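Local coordinates for protein dihydrocoumarin hydrolase, AncDHCH1 (Pseudomonas sp., PDB 6C2C) that probably hydrolyses lactones such as dihydrocoumarin at a two-zinc centre, and is apparently a reconstructed ancestor of an organophosphate-degrading methyl-parathion hydrolase, at residues D34-L39 against E66-A71; G126-N131 against A173-Y178; L224-H229 against A271-F276. All blocks are in the same frame, centred on the assembly; numbering follows the deposited sequence.

Contact 1. Residues D34-L39 against E66-A71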
ATOM      1  N   ASP A  34      -5.617   5.259   3.518  1.00  9.48           N
ATOM      2  CA  ASP A  34      -5.063   5.842   4.704  1.00  8.61           C
ATOM      3  C   ASP A  34      -4.971   7.362   4.627  1.00 13.61           C
ATOM      4  O   ASP A  34      -4.477   7.975   5.592  1.00 11.78           O
ATOM      5  CB  ASP A  34      -3.655   5.273   4.980  1.00 10.57           C
ATOM      6  CG  ASP A  34      -3.182   5.565   6.400  1.00 11.57           C
ATOM      7  OD1 ASP A  34      -3.954   5.282   7.358  1.00 11.49           O
ATOM      8  OD2 ASP A  34      -2.035   6.026   6.554  1.00 11.62           O
ATOM      9  N   GLY A  35      -5.423   7.939   3.531  1.00 12.44           N
ATOM     10  CA  GLY A  35      -5.180   9.346   3.242  1.00 13.41           C
ATOM     11  C   GLY A  35      -4.260   9.467   2.043  1.00 13.02           C
ATOM     12  O   GLY A  35      -3.912   8.484   1.370  1.00 12.33           O
ATOM     13  N   THR A  36      -3.802  10.704   1.820  1.00 13.33           N
ATOM     14  CA  THR A  36      -2.782  11.005   0.832  1.00 10.97           C
ATOM     15  C   THR A  36      -1.684  11.815   1.492  1.00 12.44           C
ATOM     16  O   THR A  36      -1.903  12.420   2.552  1.00 15.66           O
ATOM     17  CB  THR A  36      -3.356  11.860  -0.289  1.00 12.75           C
ATOM     18  OG1 THR A  36      -3.837  13.118   0.248  1.00 14.51           O
ATOM     19  CG2 THR A  36      -4.459  11.140  -1.025  1.00 12.66           C
ATOM     20  N   VAL A  37      -0.539  11.901   0.794  1.00 13.31           N
ATOM     21  CA  VAL A  37       0.576  12.746   1.248  1.00 14.25           C
ATOM     22  C   VAL A  37       1.335  13.250   0.021  1.00 15.00           C
ATOM     23  O   VAL A  37       1.508  12.521  -0.956  1.00 13.94           O
ATOM     24  CB  VAL A  37       1.498  11.970   2.201  1.00 17.85           C
ATOM     25  CG1 VAL A  37       2.190  10.809   1.459  1.00 14.79           C
ATOM     26  CG2 VAL A  37       2.513  12.939   2.803  1.00 19.08           C
ATOM     27  N   ASP A  38       1.753  14.517   0.057  1.00 18.04           N
ATOM     28  CA  ASP A  38       2.480  15.076  -1.078  1.00 16.23           C
ATOM     29  C   ASP A  38       3.894  14.539  -1.064  1.00 16.77           C
ATOM     30  O   ASP A  38       4.547  14.518  -0.010  1.00 20.58           O
ATOM     31  CB  ASP A  38       2.546  16.604  -0.980  1.00 16.69           C
ATOM     32  CG  ASP A  38       1.271  17.294  -1.433  1.00 26.91           C
ATOM     33  OD1 ASP A  38       0.347  16.640  -1.962  1.00 20.90           O
ATOM     34  OD2 ASP A  38       1.192  18.534  -1.258  1.00 27.68           O
ATOM     35  N   LEU A  39       4.381  14.168  -2.233  1.00 15.93           N
ATOM     36  CA  LEU A  39       5.730  13.661  -2.392  1.00 17.37           C
ATOM     37  C   LEU A  39       6.482  14.554  -3.373  1.00 19.76           C
ATOM     38  O   LEU A  39       5.952  14.876  -4.444  1.00 17.40           O
ATOM     39  CB  LEU A  39       5.741  12.240  -2.918  1.00 19.36           C
ATOM     40  CG  LEU A  39       5.309  11.148  -1.928  1.00 19.19           C
ATOM     41  CD1 LEU A  39       5.438   9.783  -2.562  1.00 18.63           C
ATOM     42  CD2 LEU A  39       6.197  11.293  -0.688  1.00 21.91           C
ATOM     43  N   GLU A  66       0.448  14.680  -4.872  1.00 13.99           N
ATOM     44  CA  GLU A  66      -0.390  14.073  -3.834  1.00 11.89           C
ATOM     45  C   GLU A  66      -0.516  12.581  -4.116  1.00 13.65           C
ATOM     46  O   GLU A  66      -1.093  12.167  -5.129  1.00 13.97           O
ATOM     47  CB  GLU A  66      -1.756  14.752  -3.843  1.00 15.49           C
ATOM     48  CG  GLU A  66      -2.691  14.224  -2.761  1.00 12.32           C
ATOM     49  CD  GLU A  66      -3.990  15.031  -2.610  1.00 14.81           C
ATOM     50  OE1 GLU A  66      -4.307  15.897  -3.489  1.00 16.09           O
ATOM     51  OE2 GLU A  66      -4.685  14.819  -1.594  1.00 15.18           O
ATOM     52  N   THR A  67       0.015  11.769  -3.206  1.00 12.74           N
ATOM     53  CA  THR A  67       0.157  10.339  -3.412  1.00 11.30           C
ATOM     54  C   THR A  67      -0.739   9.598  -2.440  1.00 12.41           C
ATOM     55  O   THR A  67      -0.692   9.856  -1.231  1.00 13.29           O
ATOM     56  CB  THR A  67       1.629   9.951  -3.227  1.00 10.20           C
ATOM     57  OG1 THR A  67       2.394  10.713  -4.174  1.00 13.95           O
ATOM     58  CG2 THR A  67       1.862   8.490  -3.527  1.00 11.35           C
ATOM     59  N   SER A  68      -1.549   8.676  -2.982  1.00 10.24           N
ATOM     60  CA  SER A  68      -2.384   7.822  -2.152  1.00  9.80           C
ATOM     61  C   SER A  68      -1.555   6.821  -1.375  1.00 12.60           C
ATOM     62  O   SER A  68      -0.489   6.407  -1.809  1.00 10.83           O
ATOM     63  CB  SER A  68      -3.341   7.040  -3.015  1.00 10.51           C
ATOM     64  OG  SER A  68      -4.363   7.917  -3.498  1.00 12.97           O
ATOM     65  N   VAL A  69      -2.098   6.435  -0.232  1.00 11.12           N
ATOM     66  CA  VAL A  69      -1.559   5.365   0.606  1.00 10.81           C
ATOM     67  C   VAL A  69      -2.700   4.409   0.858  1.00  9.63           C
ATOM     68  O   VAL A  69      -3.642   4.745   1.600  1.00 12.78           O
ATOM     69  CB  VAL A  69      -0.983   5.887   1.929  1.00  9.83           C
ATOM     70  CG1 VAL A  69      -0.439   4.673   2.847  1.00  9.33           C
ATOM     71  CG2 VAL A  69       0.195   6.873   1.697  1.00 12.20           C
ATOM     72  N   ASN A  70      -2.626   3.212   0.289  1.00  8.26           N
ATOM     73  CA  ASN A  70      -3.756   2.265   0.302  1.00  9.09           C
ATOM     74  C   ASN A  70      -3.410   0.981   1.043  1.00 10.89           C
ATOM     75  O   ASN A  70      -2.244   0.562   1.084  1.00 10.63           O
ATOM     76  CB  ASN A  70      -4.145   1.863  -1.100  1.00 10.15           C
ATOM     77  CG  ASN A  70      -4.331   3.068  -2.068  1.00 10.09           C
ATOM     78  OD1 ASN A  70      -4.847   4.139  -1.678  1.00 11.64           O
ATOM     79  ND2 ASN A  70      -3.933   2.880  -3.331  1.00 11.09           N
ATOM     80  N   ALA A  71      -4.454   0.334   1.566  1.00  9.04           N
ATOM     81  CA  ALA A  71      -4.371  -1.002   2.142  1.00 10.33           C
ATOM     82  C   ALA A  71      -5.569  -1.769   1.604  1.00  9.05           C
ATOM     83  O   ALA A  71      -6.497  -1.174   1.056  1.00 10.19           O
ATOM     84  CB  ALA A  71      -4.385  -0.943   3.679  1.00 12.93           C
TER
HETATM   85  O   HOH W   1      -5.423   6.582  -0.415  1.00 13.00           O
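Thr36, Val37 and Asp38 pair with Ser68, Thr67 and Glu66 as antiparallel neighbours, the local strand axes lying at 143° to one another. The backbone bonds come first. Val37 and Thr67 form a hydrogen-bonded pair, Val37 N reaching Thr67 O at 2.9 Å and Thr67 N returning to Val37 O at 2.8 Å. Farther along the ladder Val69 faces two residues: its O accepts from Asp34 N (2.8 Å) and its N gives to Gly35 O (3.2 Å). This is a beta bulge, and Gly35 enters it with a positive phi of 113°, a shape glycine adopts without strain. A water bridges Gly35 O and Asn70 OD1 beside the bulge.

The polar side-chain contact lies on the face shared by Thr36, Asp38, Glu66 and Ser68. Glu66 holds CG anti to its backbone N (chi1 -178°) and runs out extended, laying CG against Thr36 CB. Thr36 OG1 then donates to Glu66 OE2 at 2.6 Å, using the anti lone pair, the one turned from OE1. Asp38 OD1 packs against the aliphatic root of Glu66, 3.4 Å from Glu66 CB, while the two carboxylates stand nearly perpendicular.

Apolar contact is thin, Val37 CG1 lying 4.4 Å from Val69 CG2. Leu39 lies across the Thr67 side chain, its CD1 3.6 Å from Thr67 OG1, a hydroxyl already bonded to Leu65 O.

The chemistry implies a pairing gripped mainly by its backbone, with one short hydroxyl-carboxylate bond that probably steadies the exposed Glu66 side chain beside Asp38.

Contact 2. Residues G126-N131 against A173-Y178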
ATOM      1  N   GLY A 126       2.480   1.456  10.320  1.00 10.66           N
ATOM      2  CA  GLY A 126       2.124   2.371  11.410  1.00 11.13           C
ATOM      3  C   GLY A 126       0.738   2.099  11.958  1.00 10.64           C
ATOM      4  O   GLY A 126       0.508   2.170  13.186  1.00 12.16           O
ATOM      5  N   GLY A 127      -0.177   1.687  11.069  1.00 10.41           N
ATOM      6  CA  GLY A 127      -1.534   1.379  11.502  1.00 10.54           C
ATOM      7  C   GLY A 127      -1.643   0.203  12.455  1.00  9.99           C
ATOM      8  O   GLY A 127      -2.697   0.051  13.100  1.00 13.00           O
ATOM      9  N   LEU A 128      -0.591  -0.598  12.599  1.00 10.24           N
ATOM     10  CA  LEU A 128      -0.687  -1.713  13.548  1.00 11.09           C
ATOM     11  C   LEU A 128      -0.792  -1.275  14.997  1.00 13.11           C
ATOM     12  O   LEU A 128      -1.186  -2.097  15.819  1.00 12.84           O
ATOM     13  CB  LEU A 128       0.563  -2.597  13.423  1.00  8.75           C
ATOM     14  CG  LEU A 128       0.587  -3.423  12.154  1.00 10.04           C
ATOM     15  CD1 LEU A 128       2.022  -3.959  12.025  1.00 10.98           C
ATOM     16  CD2 LEU A 128      -0.438  -4.568  12.208  1.00 10.56           C
ATOM     17  N   MET A 129      -0.279  -0.100  15.362  1.00 10.97           N
ATOM     18  CA  MET A 129      -0.120   0.233  16.768  1.00 13.83           C
ATOM     19  C   MET A 129      -0.850   1.528  17.102  1.00 16.31           C
ATOM     20  O   MET A 129      -0.898   2.467  16.296  1.00 15.51           O
ATOM     21  CB  MET A 129       1.404   0.333  17.141  1.00 15.24           C
ATOM     22  CG  MET A 129       1.644   0.541  18.639  1.00 16.89           C
ATOM     23  SD  MET A 129       1.654   2.344  18.984  1.00 19.98           S
ATOM     24  CE  MET A 129       3.377   2.703  18.675  1.00 22.43           C
ATOM     25  N   ALA A 130      -1.478   1.544  18.282  1.00 18.56           N
ATOM     26  CA  ALA A 130      -1.989   2.796  18.820  1.00 18.99           C
ATOM     27  C   ALA A 130      -1.800   2.743  20.316  1.00 21.89           C
ATOM     28  O   ALA A 130      -2.231   1.774  20.948  1.00 24.79           O
ATOM     29  CB  ALA A 130      -3.467   2.999  18.461  1.00 18.92           C
ATOM     30  N   ASN A 131      -1.138   3.763  20.868  1.00 27.61           N
ATOM     31  CA  ASN A 131      -1.008   3.894  22.322  1.00 32.10           C
ATOM     32  C   ASN A 131      -0.155   2.763  22.903  1.00 28.67           C
ATOM     33  O   ASN A 131      -0.411   2.266  24.003  1.00 33.34           O
ATOM     34  CB  ASN A 131      -2.400   3.935  22.983  1.00 37.39           C
ATOM     35  CG  ASN A 131      -2.917   5.362  23.221  1.00 49.97           C
ATOM     36  OD1 ASN A 131      -2.511   6.320  22.542  1.00 51.73           O
ATOM     37  ND2 ASN A 131      -3.822   5.501  24.196  1.00 49.28           N
ATOM     38  N   ALA A 173       8.434   0.037  16.828  1.00 13.98           N
ATOM     39  CA  ALA A 173       7.338   0.434  17.697  1.00 14.46           C
ATOM     40  C   ALA A 173       6.019  -0.129  17.203  1.00 12.90           C
ATOM     41  O   ALA A 173       5.144  -0.461  18.016  1.00 12.70           O
ATOM     42  CB  ALA A 173       7.238   1.965  17.766  1.00 15.16           C
ATOM     43  N   SER A 174       5.880  -0.255  15.873  1.00 11.96           N
ATOM     44  CA  SER A 174       4.621  -0.724  15.305  1.00 12.22           C
ATOM     45  C   SER A 174       4.456  -2.218  15.512  1.00 14.25           C
ATOM     46  O   SER A 174       3.354  -2.687  15.857  1.00 14.58           O
ATOM     47  CB  SER A 174       4.566  -0.409  13.797  1.00  9.97           C
ATOM     48  OG  SER A 174       4.570   1.026  13.578  1.00 13.97           O
ATOM     49  N   LEU A 175       5.542  -2.968  15.369  1.00 13.30           N
ATOM     50  CA  LEU A 175       5.449  -4.431  15.534  1.00  8.93           C
ATOM     51  C   LEU A 175       5.533  -4.921  16.988  1.00 11.97           C
ATOM     52  O   LEU A 175       5.096  -6.046  17.281  1.00 13.46           O
ATOM     53  CB  LEU A 175       6.558  -5.106  14.727  1.00 11.90           C
ATOM     54  CG  LEU A 175       6.296  -5.410  13.260  1.00 12.06           C
ATOM     55  CD1 LEU A 175       5.167  -6.434  13.116  1.00 13.69           C
ATOM     56  CD2 LEU A 175       5.836  -4.226  12.556  1.00 13.64           C
ATOM     57  N   ASN A 176       6.064  -4.114  17.898  1.00 11.82           N
ATOM     58  CA  ASN A 176       6.396  -4.604  19.237  1.00 15.84           C
ATOM     59  C   ASN A 176       5.224  -5.250  19.958  1.00 15.91           C
ATOM     60  O   ASN A 176       5.435  -6.325  20.537  1.00 17.67           O
ATOM     61  CB  ASN A 176       6.976  -3.431  20.054  1.00 16.97           C
ATOM     62  CG  ASN A 176       7.512  -3.875  21.383  1.00 25.48           C
ATOM     63  OD1 ASN A 176       7.050  -3.403  22.428  1.00 35.42           O
ATOM     64  ND2 ASN A 176       8.414  -4.850  21.358  1.00 22.17           N
ATOM     65  N   PRO A 177       3.997  -4.686  19.967  1.00 14.65           N
ATOM     66  CA  PRO A 177       2.907  -5.374  20.689  1.00 13.76           C
ATOM     67  C   PRO A 177       2.717  -6.782  20.194  1.00 15.71           C
ATOM     68  O   PRO A 177       2.440  -7.700  20.975  1.00 17.35           O
ATOM     69  CB  PRO A 177       1.669  -4.491  20.417  1.00 18.37           C
ATOM     70  CG  PRO A 177       2.215  -3.168  19.959  1.00 18.09           C
ATOM     71  CD  PRO A 177       3.554  -3.424  19.352  1.00 16.91           C
ATOM     72  N   TYR A 178       2.812  -6.979  18.883  1.00 12.94           N
ATOM     73  CA  TYR A 178       2.561  -8.291  18.331  1.00 11.36           C
ATOM     74  C   TYR A 178       3.690  -9.238  18.659  1.00 14.14           C
ATOM     75  O   TYR A 178       3.448 -10.400  18.985  1.00 14.25           O
ATOM     76  CB  TYR A 178       2.382  -8.169  16.801  1.00 12.76           C
ATOM     77  CG  TYR A 178       1.197  -7.259  16.501  1.00 12.15           C
ATOM     78  CD1 TYR A 178       1.397  -5.899  16.373  1.00 10.90           C
ATOM     79  CD2 TYR A 178      -0.104  -7.758  16.371  1.00 11.47           C
ATOM     80  CE1 TYR A 178       0.321  -5.022  16.145  1.00 11.70           C
ATOM     81  CE2 TYR A 178      -1.179  -6.914  16.128  1.00 11.46           C
ATOM     82  CZ  TYR A 178      -0.963  -5.545  16.022  1.00 10.71           C
ATOM     83  OH  TYR A 178      -2.020  -4.659  15.767  1.00 11.25           O
TER
HETATM   84  O   HOH W   2       2.537   2.983  14.775  1.00 22.85           O
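Leu128 and Met129 sit where the chain leaves the metal-binding helix 122-125 through a 3-10 turn, and they pack on the late turns of helix 162-180 in this metallo-beta-lactamase fold. Tyr178 makes the polar link. Its OH donates to Leu128 O at 2.7 Å, in the carbonyl plane and on a lone pair, with a C=O...O angle of 136°; the same hydroxyl accepts from Phe136 N. The acceptor thus lies at the ring edge, and Leu128 CB comes in beside it, 3.7 Å from Tyr178 CE1. The other end of Leu128 crosses Leu175 obliquely, CD1 to CD2 at 3.9 Å.

Met129, the next residue, reaches Ala173 and Pro177 of the same helix. With CG anti to the backbone N (chi1 -174°), the chain meets the proline ring at about a right angle, Met129 CG lying 4.0 Å from Pro177 CG. Bends at the next two torsions fold the methyl back, bringing CE to 4.0 Å from Ala173 CB.

At the start of the turn a water donates to Gly126 O (2.7 Å) and to Ser174 OG (3.1 Å). That hydroxyl is also bonded to Gly170 O one helical turn earlier, and it rests 3.5 Å from Gly126 CA.

Pro177 has no N-H to give, and the helix kinks here, Tyr178 N making only a weak bond to Leu175 O. Ser174 O is consequently left buried without a partner, covered by the CB atoms of Leu128 and Met129. The chemistry implies a largely apolar seam whose one direct hydrogen bond comes from a hydroxyl engaged twice, which probably fixes how the tyrosine lies against the turn.

Contact 3. Residues L224-H229 against A271-F276. With ZN (zinc ion), chain C; ZN (zinc ion), chain D.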
ATOM      1  N   LEU A 224       0.440  -5.462  -4.960  1.00 11.13           N
ATOM      2  CA  LEU A 224       1.848  -5.296  -5.331  1.00 11.33           C
ATOM      3  C   LEU A 224       2.644  -4.465  -4.331  1.00 11.13           C
ATOM      4  O   LEU A 224       3.820  -4.171  -4.589  1.00 12.27           O
ATOM      5  CB  LEU A 224       1.933  -4.582  -6.685  1.00 13.55           C
ATOM      6  CG  LEU A 224       1.326  -5.350  -7.836  1.00 13.78           C
ATOM      7  CD1 LEU A 224       1.469  -4.454  -9.073  1.00 17.96           C
ATOM      8  CD2 LEU A 224       2.023  -6.648  -8.084  1.00 15.52           C
ATOM      9  N   GLY A 225       1.998  -3.973  -3.276  1.00  9.02           N
ATOM     10  CA  GLY A 225       2.768  -3.185  -2.294  1.00  9.11           C
ATOM     11  C   GLY A 225       3.319  -1.940  -2.955  1.00 11.82           C
ATOM     12  O   GLY A 225       2.584  -1.195  -3.611  1.00 10.78           O
ATOM     13  N   ASP A 226       4.605  -1.751  -2.805  1.00  9.58           N
ATOM     14  CA  ASP A 226       5.293  -0.626  -3.391  1.00  8.59           C
ATOM     15  C   ASP A 226       6.187  -0.907  -4.643  1.00 11.33           C
ATOM     16  O   ASP A 226       7.259  -0.396  -4.769  1.00 10.57           O
ATOM     17  CB  ASP A 226       6.116   0.078  -2.322  1.00 12.45           C
ATOM     18  CG  ASP A 226       5.286   0.919  -1.361  1.00 13.59           C
ATOM     19  OD1 ASP A 226       4.134   0.830  -1.329  1.00 10.45           O
ATOM     20  OD2 ASP A 226       5.905   1.602  -0.635  1.00 11.00           O
ATOM     21  N   LEU A 227       5.726  -1.814  -5.471  1.00  9.31           N
ATOM     22  CA  LEU A 227       6.403  -1.982  -6.763  1.00 11.90           C
ATOM     23  C   LEU A 227       6.256  -0.749  -7.649  1.00 13.73           C
ATOM     24  O   LEU A 227       6.927  -0.669  -8.671  1.00 13.63           O
ATOM     25  CB  LEU A 227       5.883  -3.208  -7.511  1.00 11.46           C
ATOM     26  CG  LEU A 227       6.124  -4.593  -6.922  1.00 14.60           C
ATOM     27  CD1 LEU A 227       5.880  -5.739  -7.911  1.00 13.48           C
ATOM     28  CD2 LEU A 227       7.483  -4.751  -6.209  1.00 13.69           C
ATOM     29  N   ILE A 228       5.388   0.215  -7.307  1.00 11.87           N
ATOM     30  CA  ILE A 228       5.283   1.449  -8.083  1.00 12.62           C
ATOM     31  C   ILE A 228       4.991   2.594  -7.120  1.00 13.98           C
ATOM     32  O   ILE A 228       4.334   2.404  -6.094  1.00 12.72           O
ATOM     33  CB  ILE A 228       4.220   1.300  -9.188  1.00 14.74           C
ATOM     34  CG1 ILE A 228       4.091   2.567 -10.070  1.00 17.69           C
ATOM     35  CG2 ILE A 228       2.892   0.986  -8.566  1.00 14.82           C
ATOM     36  CD1 ILE A 228       3.704   2.263 -11.555  1.00 17.04           C
ATOM     37  N   HIS A 229       5.535   3.799  -7.419  1.00 11.42           N
ATOM     38  CA  HIS A 229       5.217   4.981  -6.651  1.00 11.89           C
ATOM     39  C   HIS A 229       4.601   6.096  -7.460  1.00 12.32           C
ATOM     40  O   HIS A 229       3.864   6.911  -6.890  1.00 13.76           O
ATOM     41  CB  HIS A 229       6.448   5.589  -5.951  1.00 14.55           C
ATOM     42  CG  HIS A 229       6.962   4.737  -4.836  1.00 13.10           C
ATOM     43  ND1 HIS A 229       7.667   3.569  -5.072  1.00 12.86           N
ATOM     44  CD2 HIS A 229       6.846   4.863  -3.491  1.00 11.93           C
ATOM     45  CE1 HIS A 229       7.980   3.028  -3.910  1.00 13.79           C
ATOM     46  NE2 HIS A 229       7.527   3.801  -2.935  1.00 12.80           N
ATOM     47  N   ALA A 271      -2.281  -1.626  -5.821  1.00 10.05           N
ATOM     48  CA  ALA A 271      -0.981  -1.120  -5.403  1.00 10.85           C
ATOM     49  C   ALA A 271      -1.137   0.048  -4.422  1.00 11.21           C
ATOM     50  O   ALA A 271      -1.978   0.930  -4.616  1.00 10.80           O
ATOM     51  CB  ALA A 271      -0.208  -0.682  -6.635  1.00 12.00           C
ATOM     52  N   ALA A 272      -0.278   0.055  -3.367  1.00  9.65           N
ATOM     53  CA  ALA A 272      -0.370   0.986  -2.227  1.00  8.79           C
ATOM     54  C   ALA A 272      -0.306   2.461  -2.618  1.00  9.50           C
ATOM     55  O   ALA A 272      -0.917   3.292  -1.923  1.00 11.02           O
ATOM     56  CB  ALA A 272       0.771   0.717  -1.228  1.00  9.46           C
ATOM     57  N   HIS A 273       0.374   2.802  -3.745  1.00 11.09           N
ATOM     58  CA  HIS A 273       0.577   4.216  -4.089  1.00  8.13           C
ATOM     59  C   HIS A 273       0.043   4.559  -5.471  1.00 12.68           C
ATOM     60  O   HIS A 273       0.413   5.590  -6.039  1.00 12.44           O
ATOM     61  CB  HIS A 273       2.073   4.622  -3.950  1.00  7.59           C
ATOM     62  CG  HIS A 273       2.557   4.434  -2.526  1.00  9.37           C
ATOM     63  ND1 HIS A 273       1.862   4.904  -1.432  1.00  9.04           N
ATOM     64  CD2 HIS A 273       3.614   3.758  -2.046  1.00  9.50           C
ATOM     65  CE1 HIS A 273       2.489   4.540  -0.315  1.00 12.95           C
ATOM     66  NE2 HIS A 273       3.547   3.852  -0.663  1.00  9.28           N
ATOM     67  N   LEU A 274      -0.869   3.750  -6.008  1.00 10.55           N
ATOM     68  CA  LEU A 274      -1.670   4.172  -7.162  1.00 10.08           C
ATOM     69  C   LEU A 274      -2.903   4.912  -6.612  1.00 11.57           C
ATOM     70  O   LEU A 274      -3.405   4.595  -5.525  1.00 12.69           O
ATOM     71  CB  LEU A 274      -2.132   2.956  -7.976  1.00 10.18           C
ATOM     72  CG  LEU A 274      -0.981   2.242  -8.675  1.00 13.39           C
ATOM     73  CD1 LEU A 274      -1.500   1.108  -9.502  1.00 14.31           C
ATOM     74  CD2 LEU A 274      -0.218   3.273  -9.574  1.00 13.05           C
ATOM     75  N   SER A 275      -3.343   5.927  -7.355  1.00  8.83           N
ATOM     76  CA  SER A 275      -4.458   6.761  -6.913  1.00 10.23           C
ATOM     77  C   SER A 275      -5.631   5.906  -6.421  1.00 11.17           C
ATOM     78  O   SER A 275      -6.098   5.016  -7.137  1.00 11.62           O
ATOM     79  CB  SER A 275      -4.867   7.628  -8.122  1.00 15.65           C
ATOM     80  OG  SER A 275      -5.989   8.472  -7.873  1.00 14.29           O
ATOM     81  N   PHE A 276      -6.085   6.187  -5.208  1.00 10.87           N
ATOM     82  CA  PHE A 276      -7.094   5.370  -4.554  1.00 12.25           C
ATOM     83  C   PHE A 276      -8.292   5.141  -5.477  1.00 10.14           C
ATOM     84  O   PHE A 276      -8.807   6.108  -6.067  1.00 12.59           O
ATOM     85  CB  PHE A 276      -7.552   6.054  -3.254  1.00 12.43           C
ATOM     86  CG  PHE A 276      -8.562   5.232  -2.502  1.00 11.67           C
ATOM     87  CD1 PHE A 276      -8.164   4.120  -1.745  1.00 11.31           C
ATOM     88  CD2 PHE A 276      -9.955   5.515  -2.626  1.00 12.48           C
ATOM     89  CE1 PHE A 276      -9.092   3.307  -1.102  1.00 12.60           C
ATOM     90  CE2 PHE A 276     -10.892   4.713  -1.926  1.00 12.81           C
ATOM     91  CZ  PHE A 276     -10.453   3.592  -1.201  1.00 13.63           C
TER
HETATM   92 ZN    ZN C 401       4.821   2.814   0.765  1.00 13.83          ZN
HETATM   93 ZN    ZN D 402       7.617   1.716   0.722  1.00 16.15          ZN
HETATM   94  O   HOH W   3       2.149   1.102  -5.086  1.00 11.68           O
HETATM   95  O   HOH W   4       0.995   6.734  -8.561  1.00 14.45           O
HETATM   96  O   HOH W   5       6.478   2.932   1.603  1.00  8.83           O
HETATM   97  O   HOH W   6       8.418   3.561  -0.242  1.00 14.26           O
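Gly225 and Ala272 join two tight turns, type II' from Leu224 to Leu227 and type I from Ala271 to Leu274, through a single direct bond, Ala272 N to Gly225 O at 3.1 Å. Water adds to the link: one molecule grips three backbone atoms, donating to Gly225 O and Ile228 O and accepting from His273 N, and a second donates to His273 O and, weakly, to His229 O.

Asp226 and His273 meet at the metals. Asp226 OD2 bridges the two zinc ions, 2.1 Å from the one that His273 shares and 2.2 Å from the other; His273 NE2 binds the shared zinc at 2.2 Å. A water also spans the pair. Asp123 and His124 complete the zinc of His273, while His119, His121 and His205 serve the second, which holds a further water. The other carboxylate oxygen, Asp226 OD1, leans obliquely on the ring, 3.1 Å from His273 CD2, the two planes 53° apart. Ala272 CB covers one ring face over its centre, and Ser68 O accepts from His273 ND1, a second-shell bond that, with the zinc at NE2, helps to fix the ring's rotation. The His229 ring runs alongside, near parallel but slid apart, centroids 5.3 Å from each other.

Behind the metals, Ile228 has CG1 anti to N (chi1 -178°), which turns CG2 to Ala271 CB and Leu274 CD2, each at 4.0 Å.

The two turns follow the parallel strands 219-223 and 268-270. Helix 248-265 packs on Leu224 and Ile228, helix 231-234 touches Ile228 and Leu274, and strand 65-75 of the other sheet backs His273.

Overall arrangement
Contacts 1 and 3 adjoin, their centres 10 Å apart, and together they bring the two beta sheets of the metallo-beta-lactamase fold to the zinc pair. Strand 65-75 lies against the metal loop 271-276: Ser68 O is 2.8 Å from ND1 of the zinc ligand His273, a probable hydrogen bond that puts contact 1 one shell behind the metals, and Asn70 N to Ala272 O, also 2.8 Å, adds a probable backbone link. Contact 2 is more remote, its centre about 20 Å from that of contact 1 and 22 Å from that of contact 3. It still relates to the site through helix 122-125, which precedes Gly126 and begins among the zinc ligands; between nearest atoms, Gly126 is about 11 Å from a zinc.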